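Local coordinates for putative lipoprotein (Bacteroides ovatus, PDB 3OQQ) that is of unknown function but binds calcium ions in the crystal and, as a putative lipoprotein, probably works outside the cell, at residues Ser30-Glu33 with Ala34-Leu37; Pro112-Glu115 with Thr116-Gly119; Asn241-Trp244 with Ser245-Arg249; Asp407-Lys410 with Trp411-Lys415. All blocks are in the same frame, centred on the assembly; numbering follows the deposited sequence.

Contact 1. Residues Ser30-Glu33 with Ala34-Leu37; sequences SGSE and ASLL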
ATOM      1  N   SER A  30     -14.593 -14.256   4.635  1.00 37.91           N
ATOM      2  CA  SER A  30     -15.404 -13.322   3.858  1.00 39.24           C
ATOM      3  C   SER A  30     -14.671 -13.093   2.527  1.00 48.01           C
ATOM      4  O   SER A  30     -13.479 -12.769   2.527  1.00 51.14           O
ATOM      5  CB  SER A  30     -15.594 -12.012   4.615  1.00 40.27           C
ATOM      6  OG  SER A  30     -14.493 -11.142   4.405  1.00 45.70           O
ATOM      7  N   GLY A  31     -15.336 -13.301   1.407  1.00 43.56           N
ATOM      8  CA  GLY A  31     -14.663 -13.094   0.129  1.00 41.62           C
ATOM      9  C   GLY A  31     -14.542 -11.626  -0.230  1.00 40.31           C
ATOM     10  O   GLY A  31     -14.805 -11.261  -1.378  1.00 39.93           O
ATOM     11  N   SER A  32     -14.152 -10.771   0.756  1.00 33.56           N
ATOM     12  CA  SER A  32     -14.008  -9.322   0.571  1.00 31.51           C
ATOM     13  C   SER A  32     -12.851  -9.015  -0.364  1.00 35.56           C
ATOM     14  O   SER A  32     -11.838  -9.724  -0.346  1.00 36.45           O
ATOM     15  CB  SER A  32     -13.825  -8.601   1.908  1.00 31.16           C
ATOM     16  OG  SER A  32     -12.479  -8.571   2.362  1.00 34.36           O
ATOM     17  N   GLU A  33     -12.998  -7.952  -1.164  1.00 29.83           N
ATOM     18  CA  GLU A  33     -11.981  -7.495  -2.089  1.00 29.53           C
ATOM     19  C   GLU A  33     -10.679  -7.167  -1.341  1.00 30.72           C
ATOM     20  O   GLU A  33      -9.591  -7.528  -1.804  1.00 28.41           O
ATOM     21  CB  GLU A  33     -12.476  -6.264  -2.862  1.00 30.87           C
ATOM     22  CG  GLU A  33     -13.469  -6.590  -3.958  1.00 40.43           C
ATOM     23  CD  GLU A  33     -13.698  -5.473  -4.960  1.00 73.39           C
ATOM     24  OE1 GLU A  33     -13.678  -4.284  -4.561  1.00 73.06           O
ATOM     25  OE2 GLU A  33     -13.915  -5.794  -6.150  1.00 74.95           O
ATOM     26  N   ALA A  34     -10.804  -6.505  -0.176  1.00 26.21           N
ATOM     27  CA  ALA A  34      -9.668  -6.130   0.662  1.00 26.41           C
ATOM     28  C   ALA A  34      -8.831  -7.353   1.068  1.00 28.76           C
ATOM     29  O   ALA A  34      -7.601  -7.263   1.125  1.00 28.67           O
ATOM     30  CB  ALA A  34     -10.166  -5.422   1.909  1.00 27.17           C
ATOM     31  N   SER A  35      -9.499  -8.493   1.341  1.00 22.23           N
ATOM     32  CA  SER A  35      -8.835  -9.710   1.813  1.00 21.06           C
ATOM     33  C   SER A  35      -8.298 -10.583   0.659  1.00 24.50           C
ATOM     34  O   SER A  35      -7.602 -11.560   0.939  1.00 22.47           O
ATOM     35  CB  SER A  35      -9.772 -10.511   2.722  1.00 22.80           C
ATOM     36  OG  SER A  35     -10.669 -11.330   1.993  1.00 30.35           O
ATOM     37  N   LEU A  36      -8.598 -10.236  -0.631  1.00 21.85           N
ATOM     38  CA  LEU A  36      -8.060 -10.980  -1.776  1.00 22.69           C
ATOM     39  C   LEU A  36      -6.535 -10.855  -1.797  1.00 26.47           C
ATOM     40  O   LEU A  36      -5.993  -9.745  -1.691  1.00 26.57           O
ATOM     41  CB  LEU A  36      -8.647 -10.466  -3.095  1.00 23.58           C
ATOM     42  CG  LEU A  36      -8.461 -11.355  -4.312  1.00 30.56           C
ATOM     43  CD1 LEU A  36      -9.717 -11.422  -5.101  1.00 31.83           C
ATOM     44  CD2 LEU A  36      -7.337 -10.825  -5.209  1.00 33.60           C
ATOM     45  N   LEU A  37      -5.858 -11.994  -1.899  1.00 20.80           N
ATOM     46  CA  LEU A  37      -4.393 -12.078  -1.961  1.00 18.57           C
ATOM     47  C   LEU A  37      -3.936 -12.304  -3.403  1.00 23.85           C
ATOM     48  O   LEU A  37      -2.984 -11.681  -3.853  1.00 23.46           O
ATOM     49  CB  LEU A  37      -3.912 -13.225  -1.082  1.00 17.58           C
ATOM     50  CG  LEU A  37      -4.241 -13.126   0.399  1.00 20.56           C
ATOM     51  CD1 LEU A  37      -3.999 -14.445   1.058  1.00 19.96           C
ATOM     52  CD2 LEU A  37      -3.420 -12.012   1.077  1.00 21.86           C
TER

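Contact 2. Residues Pro112-Glu115 with Thr116-Gly119; sequences PTNE and TDQG. With CA (calcium ion), chain E.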
ATOM      1  N   PRO A 112     -10.660 -26.829 -15.601  1.00 30.87           N
ATOM      2  CA  PRO A 112     -10.029 -25.966 -16.598  1.00 30.60           C
ATOM      3  C   PRO A 112      -9.882 -26.598 -17.973  1.00 36.80           C
ATOM      4  O   PRO A 112      -9.608 -27.797 -18.109  1.00 37.62           O
ATOM      5  CB  PRO A 112      -8.669 -25.625 -15.983  1.00 31.50           C
ATOM      6  CG  PRO A 112      -8.398 -26.689 -15.004  1.00 36.42           C
ATOM      7  CD  PRO A 112      -9.701 -27.266 -14.562  1.00 31.35           C
ATOM      8  N   THR A 113     -10.170 -25.764 -18.982  1.00 33.54           N
ATOM      9  CA  THR A 113     -10.002 -25.950 -20.431  1.00 35.38           C
ATOM     10  C   THR A 113      -9.715 -24.578 -20.981  1.00 39.33           C
ATOM     11  O   THR A 113      -9.910 -23.592 -20.264  1.00 36.41           O
ATOM     12  CB  THR A 113     -11.175 -26.627 -21.152  1.00 43.75           C
ATOM     13  OG1 THR A 113     -12.351 -25.834 -21.026  1.00 50.74           O
ATOM     14  CG2 THR A 113     -11.403 -28.075 -20.725  1.00 40.87           C
ATOM     15  N   ASN A 114      -9.275 -24.486 -22.242  1.00 38.21           N
ATOM     16  CA  ASN A 114      -9.000 -23.172 -22.829  1.00 38.48           C
ATOM     17  C   ASN A 114     -10.319 -22.358 -23.016  1.00 42.55           C
ATOM     18  O   ASN A 114     -10.261 -21.149 -23.217  1.00 41.98           O
ATOM     19  CB  ASN A 114      -8.206 -23.307 -24.122  1.00 38.94           C
ATOM     20  CG  ASN A 114      -6.724 -23.546 -23.875  1.00 51.31           C
ATOM     21  OD1 ASN A 114      -6.050 -22.760 -23.202  1.00 38.66           O
ATOM     22  ND2 ASN A 114      -6.167 -24.621 -24.427  1.00 40.12           N
ATOM     23  N   GLU A 115     -11.482 -23.027 -22.881  1.00 39.23           N
ATOM     24  CA  GLU A 115     -12.823 -22.448 -22.948  1.00 39.83           C
ATOM     25  C   GLU A 115     -13.181 -21.733 -21.616  1.00 43.96           C
ATOM     26  O   GLU A 115     -13.952 -20.766 -21.645  1.00 44.08           O
ATOM     27  CB  GLU A 115     -13.861 -23.563 -23.273  1.00 42.25           C
ATOM     28  CG  GLU A 115     -15.333 -23.147 -23.284  1.00 49.30           C
ATOM     29  CD  GLU A 115     -16.364 -24.204 -23.649  1.00 70.58           C
ATOM     30  OE1 GLU A 115     -16.288 -25.342 -23.125  1.00 50.77           O
ATOM     31  OE2 GLU A 115     -17.296 -23.866 -24.413  1.00 65.61           O
ATOM     32  N   THR A 116     -12.595 -22.187 -20.464  1.00 38.51           N
ATOM     33  CA  THR A 116     -12.903 -21.689 -19.113  1.00 35.84           C
ATOM     34  C   THR A 116     -11.728 -21.022 -18.335  1.00 36.58           C
ATOM     35  O   THR A 116     -11.955 -20.552 -17.212  1.00 33.60           O
ATOM     36  CB  THR A 116     -13.440 -22.860 -18.271  1.00 42.15           C
ATOM     37  OG1 THR A 116     -12.400 -23.820 -18.068  1.00 43.82           O
ATOM     38  CG2 THR A 116     -14.634 -23.541 -18.910  1.00 37.92           C
ATOM     39  N   ASP A 117     -10.504 -20.945 -18.913  1.00 33.67           N
ATOM     40  CA  ASP A 117      -9.339 -20.381 -18.201  1.00 31.41           C
ATOM     41  C   ASP A 117      -8.894 -18.993 -18.726  1.00 34.52           C
ATOM     42  O   ASP A 117      -7.757 -18.592 -18.478  1.00 32.58           O
ATOM     43  CB  ASP A 117      -8.157 -21.377 -18.311  1.00 33.09           C
ATOM     44  CG  ASP A 117      -7.524 -21.500 -19.709  1.00 39.68           C
ATOM     45  OD1 ASP A 117      -8.056 -20.890 -20.670  1.00 37.37           O
ATOM     46  OD2 ASP A 117      -6.507 -22.213 -19.839  1.00 40.64           O
ATOM     47  N   GLN A 118      -9.736 -18.310 -19.496  1.00 34.15           N
ATOM     48  CA  GLN A 118      -9.336 -17.045 -20.118  1.00 35.72           C
ATOM     49  C   GLN A 118      -9.347 -15.879 -19.112  1.00 41.74           C
ATOM     50  O   GLN A 118     -10.342 -15.159 -18.992  1.00 45.11           O
ATOM     51  CB  GLN A 118     -10.215 -16.732 -21.338  1.00 37.98           C
ATOM     52  CG  GLN A 118     -10.066 -17.728 -22.486  1.00 58.35           C
ATOM     53  CD  GLN A 118     -11.176 -17.582 -23.499  1.00 87.69           C
ATOM     54  OE1 GLN A 118     -11.532 -16.473 -23.923  1.00 84.38           O
ATOM     55  NE2 GLN A 118     -11.744 -18.704 -23.922  1.00 83.35           N
ATOM     56  N   GLY A 119      -8.232 -15.713 -18.409  1.00 34.52           N
ATOM     57  CA  GLY A 119      -8.071 -14.666 -17.412  1.00 32.91           C
ATOM     58  C   GLY A 119      -6.640 -14.538 -16.945  1.00 36.96           C
ATOM     59  O   GLY A 119      -5.889 -15.521 -16.936  1.00 37.87           O
TER
HETATM   60 CA    CA E 460      -6.046 -20.906 -22.094  1.00 49.25          CA
HETATM   61  O   HOH W   1      -7.579 -19.956 -23.319  1.00 37.90           O
HETATM   62  O   HOH W   2      -5.300 -18.628 -20.961  1.00 40.32           O

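Contact 3. Residues Asn241-Trp244 with Ser245-Arg249; sequences NWNW and SNDTR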
ATOM      1  N   ASN A 241      -7.141  23.771  -8.880  1.00 23.07           N
ATOM      2  CA  ASN A 241      -8.309  24.611  -8.684  1.00 23.27           C
ATOM      3  C   ASN A 241      -9.563  23.782  -8.421  1.00 26.05           C
ATOM      4  O   ASN A 241     -10.640  24.102  -8.931  1.00 27.60           O
ATOM      5  CB  ASN A 241      -8.483  25.505  -9.929  1.00 23.70           C
ATOM      6  CG  ASN A 241      -9.407  26.678  -9.746  1.00 40.22           C
ATOM      7  OD1 ASN A 241      -9.353  27.371  -8.738  1.00 32.56           O
ATOM      8  ND2 ASN A 241     -10.253  26.950 -10.745  1.00 33.50           N
ATOM      9  N   TRP A 242      -9.449  22.732  -7.590  1.00 21.70           N
ATOM     10  CA  TRP A 242     -10.588  21.863  -7.333  1.00 20.97           C
ATOM     11  C   TRP A 242     -11.172  22.066  -5.943  1.00 26.81           C
ATOM     12  O   TRP A 242     -10.524  22.591  -5.031  1.00 25.26           O
ATOM     13  CB  TRP A 242     -10.220  20.383  -7.549  1.00 19.30           C
ATOM     14  CG  TRP A 242      -9.233  19.822  -6.551  1.00 19.43           C
ATOM     15  CD1 TRP A 242      -7.870  19.817  -6.663  1.00 21.75           C
ATOM     16  CD2 TRP A 242      -9.538  19.164  -5.303  1.00 18.39           C
ATOM     17  NE1 TRP A 242      -7.307  19.223  -5.546  1.00 20.56           N
ATOM     18  CE2 TRP A 242      -8.308  18.791  -4.712  1.00 21.11           C
ATOM     19  CE3 TRP A 242     -10.738  18.833  -4.636  1.00 19.69           C
ATOM     20  CZ2 TRP A 242      -8.239  18.132  -3.474  1.00 19.58           C
ATOM     21  CZ3 TRP A 242     -10.670  18.190  -3.410  1.00 20.40           C
ATOM     22  CH2 TRP A 242      -9.431  17.867  -2.827  1.00 20.45           C
ATOM     23  N   ASN A 243     -12.417  21.622  -5.796  1.00 25.11           N
ATOM     24  CA  ASN A 243     -13.149  21.643  -4.546  1.00 24.42           C
ATOM     25  C   ASN A 243     -14.047  20.449  -4.504  1.00 26.68           C
ATOM     26  O   ASN A 243     -14.419  19.916  -5.554  1.00 25.51           O
ATOM     27  CB  ASN A 243     -13.963  22.937  -4.381  1.00 25.76           C
ATOM     28  CG  ASN A 243     -13.158  24.150  -4.002  1.00 30.31           C
ATOM     29  OD1 ASN A 243     -12.820  24.969  -4.846  1.00 31.43           O
ATOM     30  ND2 ASN A 243     -12.782  24.270  -2.737  1.00 18.64           N
ATOM     31  N   TRP A 244     -14.352  19.973  -3.287  1.00 23.95           N
ATOM     32  CA  TRP A 244     -15.340  18.918  -3.106  1.00 22.74           C
ATOM     33  C   TRP A 244     -16.686  19.542  -3.441  1.00 29.94           C
ATOM     34  O   TRP A 244     -16.821  20.767  -3.330  1.00 29.44           O
ATOM     35  CB  TRP A 244     -15.335  18.415  -1.647  1.00 20.73           C
ATOM     36  CG  TRP A 244     -14.287  17.381  -1.331  1.00 20.10           C
ATOM     37  CD1 TRP A 244     -14.300  16.062  -1.682  1.00 22.25           C
ATOM     38  CD2 TRP A 244     -13.091  17.583  -0.560  1.00 19.57           C
ATOM     39  NE1 TRP A 244     -13.180  15.428  -1.190  1.00 21.35           N
ATOM     40  CE2 TRP A 244     -12.437  16.332  -0.468  1.00 23.02           C
ATOM     41  CE3 TRP A 244     -12.535  18.692   0.111  1.00 21.15           C
ATOM     42  CZ2 TRP A 244     -11.218  16.173   0.208  1.00 22.23           C
ATOM     43  CZ3 TRP A 244     -11.334  18.526   0.801  1.00 22.38           C
ATOM     44  CH2 TRP A 244     -10.695  17.280   0.852  1.00 22.17           C
ATOM     45  N   SER A 245     -17.672  18.742  -3.858  1.00 29.33           N
ATOM     46  CA  SER A 245     -19.031  19.245  -4.033  1.00 30.99           C
ATOM     47  C   SER A 245     -19.500  19.707  -2.653  1.00 35.25           C
ATOM     48  O   SER A 245     -19.154  19.056  -1.673  1.00 34.29           O
ATOM     49  CB  SER A 245     -19.956  18.144  -4.553  1.00 35.51           C
ATOM     50  OG  SER A 245     -19.614  17.762  -5.870  1.00 51.80           O
ATOM     51  N   ASN A 246     -20.195  20.851  -2.562  1.00 34.10           N
ATOM     52  CA  ASN A 246     -20.684  21.428  -1.303  1.00 35.64           C
ATOM     53  C   ASN A 246     -19.542  21.451  -0.246  1.00 38.69           C
ATOM     54  O   ASN A 246     -19.695  20.971   0.881  1.00 37.35           O
ATOM     55  CB  ASN A 246     -21.955  20.684  -0.808  1.00 39.06           C
ATOM     56  CG  ASN A 246     -22.951  20.412  -1.928  1.00 71.55           C
ATOM     57  OD1 ASN A 246     -23.440  21.325  -2.615  1.00 70.56           O
ATOM     58  ND2 ASN A 246     -23.184  19.140  -2.213  1.00 62.32           N
ATOM     59  N   ASP A 247     -18.384  22.007  -0.667  1.00 35.82           N
ATOM     60  CA  ASP A 247     -17.157  22.139   0.115  1.00 34.94           C
ATOM     61  C   ASP A 247     -17.332  23.147   1.236  1.00 41.54           C
ATOM     62  O   ASP A 247     -18.083  24.114   1.101  1.00 42.24           O
ATOM     63  CB  ASP A 247     -15.959  22.542  -0.779  1.00 35.04           C
ATOM     64  CG  ASP A 247     -14.641  21.904  -0.358  1.00 33.19           C
ATOM     65  OD1 ASP A 247     -14.571  21.355   0.776  1.00 30.59           O
ATOM     66  OD2 ASP A 247     -13.673  21.964  -1.152  1.00 29.25           O
ATOM     67  N   THR A 248     -16.594  22.927   2.336  1.00 38.50           N
ATOM     68  CA  THR A 248     -16.653  23.734   3.550  1.00 38.15           C
ATOM     69  C   THR A 248     -15.887  25.074   3.405  1.00 41.74           C
ATOM     70  O   THR A 248     -15.954  25.915   4.309  1.00 42.10           O
ATOM     71  CB  THR A 248     -16.152  22.898   4.723  1.00 41.78           C
ATOM     72  OG1 THR A 248     -14.879  22.347   4.374  1.00 38.38           O
ATOM     73  CG2 THR A 248     -17.112  21.776   5.077  1.00 37.64           C
ATOM     74  N   ARG A 249     -15.193  25.285   2.271  1.00 36.26           N
ATOM     75  CA  ARG A 249     -14.481  26.526   2.002  1.00 35.51           C
ATOM     76  C   ARG A 249     -14.665  26.917   0.538  1.00 39.03           C
ATOM     77  O   ARG A 249     -14.953  26.060  -0.300  1.00 38.59           O
ATOM     78  CB  ARG A 249     -12.987  26.410   2.386  1.00 35.99           C
ATOM     79  CG  ARG A 249     -12.031  25.829   1.324  1.00 40.87           C
ATOM     80  CD  ARG A 249     -10.610  25.846   1.862  1.00 43.04           C
ATOM     81  NE  ARG A 249      -9.563  25.710   0.843  1.00 33.60           N
ATOM     82  CZ  ARG A 249      -8.273  25.587   1.142  1.00 42.14           C
ATOM     83  NH1 ARG A 249      -7.880  25.577   2.408  1.00 30.91           N
ATOM     84  NH2 ARG A 249      -7.366  25.480   0.176  1.00 26.86           N
TER

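Contact 4. Residues Asp407-Lys410 with Trp411-Lys415; sequences DFTK and WVDSK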
ATOM      1  N   ASP A 407      -3.216  -2.939  22.854  1.00 21.70           N
ATOM      2  CA  ASP A 407      -2.326  -4.098  22.698  1.00 21.33           C
ATOM      3  C   ASP A 407      -1.091  -3.791  21.826  1.00 24.73           C
ATOM      4  O   ASP A 407      -0.261  -4.684  21.611  1.00 23.47           O
ATOM      5  CB  ASP A 407      -3.101  -5.270  22.122  1.00 22.74           C
ATOM      6  CG  ASP A 407      -4.133  -5.791  23.099  1.00 27.93           C
ATOM      7  OD1 ASP A 407      -3.928  -5.628  24.320  1.00 25.93           O
ATOM      8  OD2 ASP A 407      -5.129  -6.364  22.645  1.00 34.17           O
ATOM      9  N   PHE A 408      -0.971  -2.537  21.318  1.00 22.40           N
ATOM     10  CA  PHE A 408       0.144  -2.122  20.450  1.00 21.03           C
ATOM     11  C   PHE A 408       1.510  -2.340  21.116  1.00 24.71           C
ATOM     12  O   PHE A 408       2.354  -3.004  20.514  1.00 23.44           O
ATOM     13  CB  PHE A 408       0.011  -0.649  20.007  1.00 21.59           C
ATOM     14  CG  PHE A 408       1.083  -0.145  19.052  1.00 22.80           C
ATOM     15  CD1 PHE A 408       1.183  -0.649  17.758  1.00 22.46           C
ATOM     16  CD2 PHE A 408       1.977   0.846  19.443  1.00 23.56           C
ATOM     17  CE1 PHE A 408       2.159  -0.174  16.877  1.00 21.60           C
ATOM     18  CE2 PHE A 408       2.934   1.334  18.552  1.00 24.19           C
ATOM     19  CZ  PHE A 408       3.011   0.833  17.271  1.00 21.10           C
ATOM     20  N   THR A 409       1.737  -1.783  22.333  1.00 22.29           N
ATOM     21  CA  THR A 409       3.071  -1.901  22.974  1.00 24.43           C
ATOM     22  C   THR A 409       3.410  -3.357  23.281  1.00 27.40           C
ATOM     23  O   THR A 409       4.584  -3.721  23.195  1.00 28.38           O
ATOM     24  CB  THR A 409       3.243  -1.011  24.209  1.00 32.41           C
ATOM     25  OG1 THR A 409       2.403  -1.510  25.238  1.00 33.46           O
ATOM     26  CG2 THR A 409       2.921   0.463  23.916  1.00 34.86           C
ATOM     27  N   LYS A 410       2.389  -4.193  23.552  1.00 22.33           N
ATOM     28  CA  LYS A 410       2.595  -5.634  23.792  1.00 23.05           C
ATOM     29  C   LYS A 410       3.229  -6.292  22.558  1.00 26.41           C
ATOM     30  O   LYS A 410       4.155  -7.078  22.694  1.00 26.44           O
ATOM     31  CB  LYS A 410       1.285  -6.341  24.173  1.00 22.87           C
ATOM     32  CG  LYS A 410       0.894  -6.146  25.629  1.00 36.05           C
ATOM     33  CD  LYS A 410      -0.496  -6.721  25.899  1.00 37.58           C
ATOM     34  CE  LYS A 410      -0.929  -6.490  27.321  1.00 54.91           C
ATOM     35  NZ  LYS A 410      -2.366  -6.830  27.523  1.00 67.80           N
ATOM     36  N   TRP A 411       2.735  -5.947  21.371  1.00 23.43           N
ATOM     37  CA  TRP A 411       3.258  -6.412  20.092  1.00 23.43           C
ATOM     38  C   TRP A 411       4.651  -5.809  19.839  1.00 25.71           C
ATOM     39  O   TRP A 411       5.586  -6.544  19.478  1.00 24.48           O
ATOM     40  CB  TRP A 411       2.293  -6.021  18.984  1.00 21.33           C
ATOM     41  CG  TRP A 411       2.753  -6.348  17.593  1.00 22.41           C
ATOM     42  CD1 TRP A 411       2.726  -7.573  16.990  1.00 25.43           C
ATOM     43  CD2 TRP A 411       3.124  -5.407  16.576  1.00 21.74           C
ATOM     44  NE1 TRP A 411       3.128  -7.466  15.684  1.00 23.95           N
ATOM     45  CE2 TRP A 411       3.365  -6.143  15.395  1.00 25.16           C
ATOM     46  CE3 TRP A 411       3.232  -4.002  16.537  1.00 22.43           C
ATOM     47  CZ2 TRP A 411       3.726  -5.526  14.189  1.00 23.44           C
ATOM     48  CZ3 TRP A 411       3.567  -3.393  15.339  1.00 23.92           C
ATOM     49  CH2 TRP A 411       3.818  -4.152  14.182  1.00 24.30           C
ATOM     50  N   VAL A 412       4.788  -4.476  20.029  1.00 21.95           N
ATOM     51  CA  VAL A 412       6.073  -3.789  19.828  1.00 21.89           C
ATOM     52  C   VAL A 412       7.143  -4.435  20.713  1.00 27.23           C
ATOM     53  O   VAL A 412       8.151  -4.922  20.193  1.00 27.97           O
ATOM     54  CB  VAL A 412       6.011  -2.249  20.057  1.00 23.92           C
ATOM     55  CG1 VAL A 412       7.425  -1.629  20.022  1.00 23.85           C
ATOM     56  CG2 VAL A 412       5.118  -1.568  19.006  1.00 21.41           C
ATOM     57  N   ASP A 413       6.914  -4.453  22.033  1.00 23.14           N
ATOM     58  CA  ASP A 413       7.898  -4.886  23.024  1.00 24.03           C
ATOM     59  C   ASP A 413       8.191  -6.377  22.981  1.00 27.65           C
ATOM     60  O   ASP A 413       9.280  -6.769  23.380  1.00 27.98           O
ATOM     61  CB  ASP A 413       7.499  -4.395  24.421  1.00 26.31           C
ATOM     62  CG  ASP A 413       7.625  -2.870  24.479  1.00 34.01           C
ATOM     63  OD1 ASP A 413       8.714  -2.350  24.142  1.00 34.62           O
ATOM     64  OD2 ASP A 413       6.638  -2.204  24.842  1.00 36.85           O
ATOM     65  N   SER A 414       7.268  -7.203  22.443  1.00 24.86           N
ATOM     66  CA  SER A 414       7.541  -8.626  22.241  1.00 25.12           C
ATOM     67  C   SER A 414       8.173  -8.838  20.853  1.00 27.06           C
ATOM     68  O   SER A 414       8.441  -9.971  20.457  1.00 27.10           O
ATOM     69  CB  SER A 414       6.273  -9.456  22.375  1.00 25.20           C
ATOM     70  OG  SER A 414       5.460  -9.178  21.251  1.00 26.36           O
ATOM     71  N   LYS A 415       8.385  -7.745  20.108  1.00 24.08           N
ATOM     72  CA  LYS A 415       8.934  -7.745  18.756  1.00 23.35           C
ATOM     73  C   LYS A 415       8.102  -8.633  17.827  1.00 26.97           C
ATOM     74  O   LYS A 415       8.642  -9.460  17.089  1.00 27.52           O
ATOM     75  CB  LYS A 415      10.421  -8.139  18.751  1.00 26.18           C
ATOM     76  CG  LYS A 415      11.292  -7.041  19.335  1.00 30.10           C
ATOM     77  CD  LYS A 415      12.769  -7.314  19.111  1.00 26.69           C
ATOM     78  CE  LYS A 415      13.587  -6.551  20.114  1.00 39.69           C
ATOM     79  NZ  LYS A 415      13.677  -5.119  19.730  1.00 40.91           N
TER
HETATM   80  O   HOH W   3       4.688  -3.173  26.361  1.00 42.56           O

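Contact 1. Residues Ser30-Glu33 with Ala34-Leu37
Ser32 and Ser35 hold this tight loop together through their backbones and both hydroxyls. The amide of Ser35 is directed at the hydroxyl of Ser32, N to OG 3.2 Å with 143° at the hydrogen, and it also makes a weak bond of 3.1 Å from Ser35 N to Ser32 O. Ser32 OG can meet that amide because it sits between the backbone N and the carbonyl carbon (chi1 85°). The buried hydroxyl of Ser35 lies among several acceptors: its OG is 3.1 Å from Ser32 O and 3.2 Å from Ser30 O. Its single proton can serve just one of them at a time. One residue on, Leu36 N bonds to Glu33 O at 3.1 Å. An alanine in place of Ser32 would probably cost the Ser35 amide its bond to the hydroxyl, leaving the weak one to Ser32 O and the turn freer to shift. Outside this polar knot the packing is light. The methyl of Ala34 rests 3.9 Å from Ser32 OG, and Leu36 CB touches Glu33 O at 3.3 Å, while the Leu36 side chain goes on to lie against Asn24 and Tyr26. Glu33 to Leu36 form a type I beta turn, here ending the loop of a beta hairpin whose antiparallel strands are 23-26 and 36-41.

Contact 2. Residues Pro112-Glu115 with Thr116-Gly119
Thr113 meets Thr116, and Asn114 meets Asp117, because Thr116 OG1 (chi1 67°) and Asp117 CG (chi1 71°) are both tucked between their own backbone N and carbonyl carbon, facing back along the chain. The result is a turn that forms a calcium site in the loop between strands 96-104 and 122-131. Thr116 N bonds to Thr113 O at 3.0 Å, and in return Thr113 N reaches Thr116 OG1 at 3.1 Å. That hydroxyl also bonds to Gln111 O, so an alanine in place of Thr116 would probably leave both the Thr113 amide and the Gln111 carbonyl without their mate. Asn114 and Asp117 run side by side to the metal with their flat groups steeply inclined to each other. Asn114 OD1 binds calcium at 2.2 Å, while the Asp117 carboxylate grips it with both oxygens, OD1 at 2.5 Å and OD2 at 2.6 Å. Gln164 adds a ligand from another loop, and two waters complete those found. Water 1, 2.2 Å from the calcium, also donates to Asn114 O. The same carbonyl takes a second, nearly straight bond in its own plane, from Gln118 NE2 to Asn114 O at 2.9 Å, 160° at the hydrogen.

Contact 3. Residues Asn241-Trp244 with Ser245-Arg249
Hydrogen bonds first: the carboxylate of Asp247 receives two donors from the residues just past the end of strand 234-242, both on OD2. Asn243 CG lies anti to its carbonyl carbon, beside the backbone N (chi1 -76°), and from there ND2 comes to Asp247 OD2 at 2.9 Å, almost straight at 165°, on the anti side of the oxygen and 33° out of the carboxylate plane. Trp244 N makes a weak bond to the same OD2 at 3.0 Å. The other oxygen is met by the next amide in the chain, Thr248 N to Asp247 OD1 at 3.0 Å. Asn243 ND2 also donates to Glu251 O, linking this knot to the far side of the loop, and Trp244 NE1 is satisfied by Pro297 O. Ionic contacts come next: Arg253 forms a salt bridge with OD2 and Arg293 with OD1, which is likely to keep the acid ionised. Ring contacts form the third group. Asp247 stands at the edge of the Trp244 indole, OD1 3.4 Å from Trp244 CE3, with ring and carboxylate planes perpendicular. One face of that indole receives Trp242 CZ3, 3.8 Å above its centre. The arrangement belongs to the connection of a beta hairpin, strands 234-242 and 253-263, with a classic beta bulge where Asn241 and Trp242 face Arg253.

Contact 4. Residues Asp407-Lys410 with Trp411-Lys415
Phe408 lies against Trp411 and Val412 on the short helix 408-413, which ends in a Schellman motif at Lys415. From CB the side chain sets out with CG anti to the backbone N (chi1 -177°), carrying the ring along the helix toward the next turn. CD1 comes first to the indole, 4.1 Å from Trp411 CE3, and CE1 is closer, 3.8 Å from Trp411 CZ3 and near the indole plane. The two ring planes make 42°, an oblique meeting. At the tip, CZ is 3.6 Å from Val412 CG2, and this methyl is poised over the phenyl face as a CH-pi contact, 16° off the ring normal. The cluster grows through Trp422, which meets both rings, and through Phe401, edge-to-face with Phe408. Behind the rings the helix backbone is regular: Val412 N bonds to Phe408 O at 2.9 Å, and Asp413 N to Thr409 O at 2.7 Å. On the more polar side, Lys410 NZ keeps a long salt bridge to Asp407, whose OD2 is held by Asn425 ND2. Ser414 OG lies 2.9 Å from Lys410 O and also takes the amide of Ser418. One water links two side chains across a helical turn: it donates to Asp413 OD2 at 2.7 Å and lies 3.0 Å from Thr409 OG1.

From the N terminus the four contacts follow in series, each within one unbroken run of chain, and none nests in or crosses another. Contact 1 closes the loop between strands 23-26 and 36-41. Contact 2 shapes the calcium-binding loop that leads from strand 96-104 to strand 122-131; its centre is about 23 Å from that of contact 1. Contact 3 turns the chain from strand 234-242 into strand 253-263, at the outer edge of the six-stranded sheet and about 47 Å, centre to centre, from contact 2. Contact 4 lies within the last helix, 408-413, whose aromatic side chains meet Phe91 from far back in the chain and Trp422 from the C-terminal segment; its centre is about 41 Å from that of contact 3.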